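Local coordinates for protein flavin-dependent thymidylate synthase (Thermus thermophilus, PDB 6J61) that probably catalyses the reductive methylation of dUMP to dTMP, using methylenetetrahydrofolate as methyl donor, NADPH as reductant and a bound FAD cofactor in a homotetramer, at residues Leu17-Ile27 and Lys205-Ala213. Sequence-based numbering, arbitrary orientation.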
loop_
_atom_site.group_PDB
_atom_site.type_symbol
_atom_site.label_atom_id
_atom_site.label_comp_id
_atom_site.label_asym_id
_atom_site.label_seq_id
_atom_site.Cartn_x
_atom_site.Cartn_y
_atom_site.Cartn_z
ATOM N N LEU A 17 15.254 -17.502 -8.110
ATOM C CA LEU A 17 14.206 -16.837 -8.884
ATOM C C LEU A 17 13.112 -17.849 -9.227
ATOM O O LEU A 17 13.325 -18.750 -10.029
ATOM C CB LEU A 17 14.765 -16.241 -10.180
ATOM C CG LEU A 17 13.688 -15.587 -11.055
ATOM C CD1 LEU A 17 13.154 -14.364 -10.342
ATOM C CD2 LEU A 17 14.243 -15.198 -12.416
ATOM N N VAL A 18 11.939 -17.702 -8.626
ATOM C CA VAL A 18 10.858 -18.634 -8.895
ATOM C C VAL A 18 10.156 -18.283 -10.201
ATOM O O VAL A 18 10.045 -19.140 -11.084
ATOM C CB VAL A 18 9.878 -18.683 -7.699
ATOM C CG1 VAL A 18 8.674 -19.546 -8.011
ATOM C CG2 VAL A 18 10.610 -19.252 -6.493
ATOM N N ASP A 19 9.701 -17.040 -10.350
ATOM C CA ASP A 19 9.051 -16.629 -11.600
ATOM C C ASP A 19 9.381 -15.179 -11.923
ATOM O O ASP A 19 9.985 -14.476 -11.110
ATOM C CB ASP A 19 7.531 -16.798 -11.519
ATOM C CG ASP A 19 6.876 -16.888 -12.898
ATOM O OD1 ASP A 19 7.603 -16.805 -13.912
ATOM O OD2 ASP A 19 5.633 -17.049 -12.976
ATOM N N GLN A 20 8.984 -14.732 -13.110
ATOM C CA GLN A 20 9.247 -13.374 -13.533
ATOM C C GLN A 20 8.227 -12.960 -14.582
ATOM O O GLN A 20 7.991 -13.692 -15.534
ATOM C CB GLN A 20 10.659 -13.282 -14.119
ATOM C CG GLN A 20 11.161 -11.869 -14.354
ATOM C CD GLN A 20 12.358 -11.800 -15.297
ATOM O OE1 GLN A 20 13.327 -12.557 -15.166
ATOM N NE2 GLN A 20 12.301 -10.868 -16.249
ATOM N N MET A 21 7.617 -11.792 -14.406
ATOM C CA MET A 21 6.647 -11.294 -15.374
ATOM C C MET A 21 7.193 -10.056 -16.081
ATOM O O MET A 21 7.253 -8.968 -15.503
ATOM C CB MET A 21 5.311 -10.941 -14.703
ATOM C CG MET A 21 4.288 -10.414 -15.700
ATOM S SD MET A 21 2.695 -9.940 -15.025
ATOM C CE MET A 21 3.121 -8.421 -14.335
ATOM N N GLY A 22 7.599 -10.233 -17.333
ATOM C CA GLY A 22 8.121 -9.130 -18.116
ATOM C C GLY A 22 9.594 -8.861 -17.923
ATOM O O GLY A 22 10.197 -9.294 -16.937
ATOM N N ASP A 23 10.177 -8.154 -18.890
ATOM C CA ASP A 23 11.589 -7.763 -18.859
ATOM C C ASP A 23 11.655 -6.324 -19.365
ATOM O O ASP A 23 10.627 -5.634 -19.361
ATOM C CB ASP A 23 12.454 -8.687 -19.739
ATOM C CG ASP A 23 11.975 -8.766 -21.199
ATOM O OD1 ASP A 23 11.244 -7.863 -21.673
ATOM O OD2 ASP A 23 12.356 -9.743 -21.885
ATOM N N ASP A 24 12.831 -5.876 -19.809
ATOM C CA ASP A 24 12.991 -4.498 -20.302
ATOM C C ASP A 24 11.902 -4.085 -21.290
ATOM O O ASP A 24 11.478 -2.928 -21.306
ATOM C CB ASP A 24 14.360 -4.288 -20.975
ATOM C CG ASP A 24 15.524 -4.378 -19.998
ATOM O OD1 ASP A 24 15.408 -3.822 -18.891
ATOM O OD2 ASP A 24 16.565 -4.992 -20.339
ATOM N N ARG A 25 11.451 -5.030 -22.113
ATOM C CA ARG A 25 10.417 -4.747 -23.109
ATOM C C ARG A 25 9.081 -4.390 -22.478
ATOM O O ARG A 25 8.307 -3.602 -23.042
ATOM C CB ARG A 25 10.234 -5.952 -24.032
ATOM C CG ARG A 25 11.471 -6.289 -24.849
ATOM C CD ARG A 25 11.293 -7.587 -25.606
ATOM N NE ARG A 25 10.639 -8.590 -24.773
ATOM C CZ ARG A 25 10.589 -9.884 -25.056
ATOM N NH1 ARG A 25 11.161 -10.350 -26.156
ATOM N NH2 ARG A 25 9.956 -10.710 -24.234
ATOM N N ALA A 26 8.812 -4.966 -21.308
ATOM C CA ALA A 26 7.558 -4.717 -20.610
ATOM C C ALA A 26 7.457 -3.271 -20.097
ATOM O O ALA A 26 6.385 -2.661 -20.118
ATOM C CB ALA A 26 7.415 -5.705 -19.466
ATOM N N ILE A 27 8.579 -2.725 -19.638
ATOM C CA ILE A 27 8.599 -1.359 -19.134
ATOM C C ILE A 27 8.217 -0.414 -20.268
ATOM O O ILE A 27 7.294 0.407 -20.146
ATOM C CB ILE A 27 9.993 -0.987 -18.640
ATOM C CG1 ILE A 27 10.525 -2.081 -17.731
ATOM C CG2 ILE A 27 9.941 0.314 -17.895
ATOM C CD1 ILE A 27 11.982 -1.926 -17.395
ATOM N N LYS A 205 20.150 -7.835 -12.615
ATOM C CA LYS A 205 21.065 -7.330 -13.635
ATOM C C LYS A 205 21.027 -8.187 -14.907
ATOM O O LYS A 205 21.018 -7.655 -16.015
ATOM C CB LYS A 205 22.483 -7.273 -13.083
ATOM C CG LYS A 205 23.496 -6.704 -14.048
ATOM C CD LYS A 205 24.870 -6.602 -13.385
ATOM C CE LYS A 205 25.930 -6.048 -14.338
ATOM N NZ LYS A 205 27.244 -5.830 -13.649
ATOM N N GLU A 206 20.996 -9.506 -14.753
ATOM C CA GLU A 206 20.932 -10.387 -15.917
ATOM C C GLU A 206 19.559 -10.387 -16.594
ATOM O O GLU A 206 19.476 -10.428 -17.815
ATOM C CB GLU A 206 21.298 -11.824 -15.532
ATOM C CG GLU A 206 22.759 -12.216 -15.823
ATOM C CD GLU A 206 23.036 -12.480 -17.311
ATOM O OE1 GLU A 206 22.468 -13.447 -17.870
ATOM O OE2 GLU A 206 23.826 -11.726 -17.920
ATOM N N ARG A 207 18.490 -10.317 -15.800
ATOM C CA ARG A 207 17.122 -10.353 -16.328
ATOM C C ARG A 207 16.575 -9.058 -16.946
ATOM O O ARG A 207 15.850 -9.116 -17.931
ATOM C CB ARG A 207 16.168 -10.838 -15.242
ATOM C CG ARG A 207 16.743 -11.921 -14.350
ATOM C CD ARG A 207 17.073 -13.197 -15.086
ATOM N NE ARG A 207 15.874 -13.806 -15.644
ATOM C CZ ARG A 207 15.760 -15.101 -15.921
ATOM N NH1 ARG A 207 16.775 -15.927 -15.689
ATOM N NH2 ARG A 207 14.630 -15.574 -16.427
ATOM N N VAL A 208 16.872 -7.902 -16.357
ATOM C CA VAL A 208 16.422 -6.633 -16.931
ATOM C C VAL A 208 17.619 -5.687 -17.060
ATOM O O VAL A 208 17.645 -4.604 -16.472
ATOM C CB VAL A 208 15.299 -5.959 -16.094
ATOM C CG1 VAL A 208 13.989 -6.636 -16.384
ATOM C CG2 VAL A 208 15.612 -6.029 -14.591
ATOM N N PRO A 209 18.627 -6.090 -17.859
ATOM C CA PRO A 209 19.847 -5.301 -18.079
ATOM C C PRO A 209 19.687 -3.817 -18.438
ATOM O O PRO A 209 20.470 -2.987 -17.977
ATOM C CB PRO A 209 20.595 -6.109 -19.149
ATOM C CG PRO A 209 19.501 -6.854 -19.866
ATOM C CD PRO A 209 18.620 -7.287 -18.726
ATOM N N LEU A 210 18.699 -3.465 -19.249
ATOM C CA LEU A 210 18.549 -2.048 -19.568
ATOM C C LEU A 210 18.094 -1.286 -18.324
ATOM O O LEU A 210 18.733 -0.319 -17.903
ATOM C CB LEU A 210 17.555 -1.831 -20.717
ATOM C CG LEU A 210 17.954 -2.389 -22.088
ATOM C CD1 LEU A 210 16.988 -1.869 -23.144
ATOM C CD2 LEU A 210 19.386 -1.981 -22.428
ATOM N N ALA A 211 16.994 -1.737 -17.727
ATOM C CA ALA A 211 16.474 -1.092 -16.533
ATOM C C ALA A 211 17.578 -1.018 -15.483
ATOM O O ALA A 211 17.759 0.008 -14.815
ATOM C CB ALA A 211 15.294 -1.868 -15.991
ATOM N N TRP A 212 18.319 -2.111 -15.347
ATOM C CA TRP A 212 19.390 -2.143 -14.383
ATOM C C TRP A 212 20.468 -1.116 -14.735
ATOM O O TRP A 212 21.066 -0.497 -13.845
ATOM C CB TRP A 212 20.005 -3.544 -14.298
ATOM C CG TRP A 212 21.198 -3.546 -13.392
ATOM C CD1 TRP A 212 22.482 -3.226 -13.729
ATOM C CD2 TRP A 212 21.190 -3.718 -11.973
ATOM N NE1 TRP A 212 23.270 -3.176 -12.609
ATOM C CE2 TRP A 212 22.502 -3.475 -11.515
ATOM C CE3 TRP A 212 20.201 -4.050 -11.042
ATOM C CZ2 TRP A 212 22.851 -3.552 -10.166
ATOM C CZ3 TRP A 212 20.547 -4.127 -9.698
ATOM C CH2 TRP A 212 21.861 -3.878 -9.274
ATOM N N ALA A 213 20.729 -0.941 -16.028
ATOM C CA ALA A 213 21.743 0.018 -16.437
ATOM C C ALA A 213 21.333 1.387 -15.920
ATOM O O ALA A 213 22.136 2.102 -15.329
ATOM C CB ALA A 213 21.877 0.048 -17.948
#
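The carboxylate of Asp-24 lies against the first turn of helix 209-220, across the base of the Leu-210 side chain, whose CB is 3.3 Å from Asp-24 CG. Each oxygen takes one backbone N-H from that turn: Leu-210 N donates to Asp-24 OD2 at 2.8 Å and Ala-211 N to Asp-24 OD1 at 2.9 Å. Both bonds are fairly straight, the second at 171°, yet both donors stand above the carboxylate plane. With CG turned anti to its own carbonyl carbon (chi1 -67°), the acid reaches over from the start of helix 24-32. Next to it, Ile-27 CD1 packs on Ala-211 CB at 3.6 Å, and Ala-211 in turn touches Leu-174, which is predicted to bind FAD and lies between Asp-173 and His-175 of the observed FAD pocket. The turn between strand 13-21 and helix 24-32 thus packs on the break between helices 191-207 and 209-220, where Val-208 CG1 lies against Asp-23 CA.

Strand 13-21 holds Arg-207, the last residue of helix 191-207, through Leu-17 and Gln-20. Arg-207, bent at chi2 and chi3, folds back so that NE donates to Gln-20 OE1 (2.9 Å), the amide and guanidinium planes being 72° apart. Leu-17 CD2 sits over the centre of one guanidinium face, 3.8 Å from Arg-207 CZ. Gln-20 NE2 bonds in turn to Gly-22 O (2.7 Å).

A buried acid from a distant segment thus accepts first-turn N-H groups: the helix dipole probably favours the ionised carboxylate, whose charge would stabilise the helix end in return.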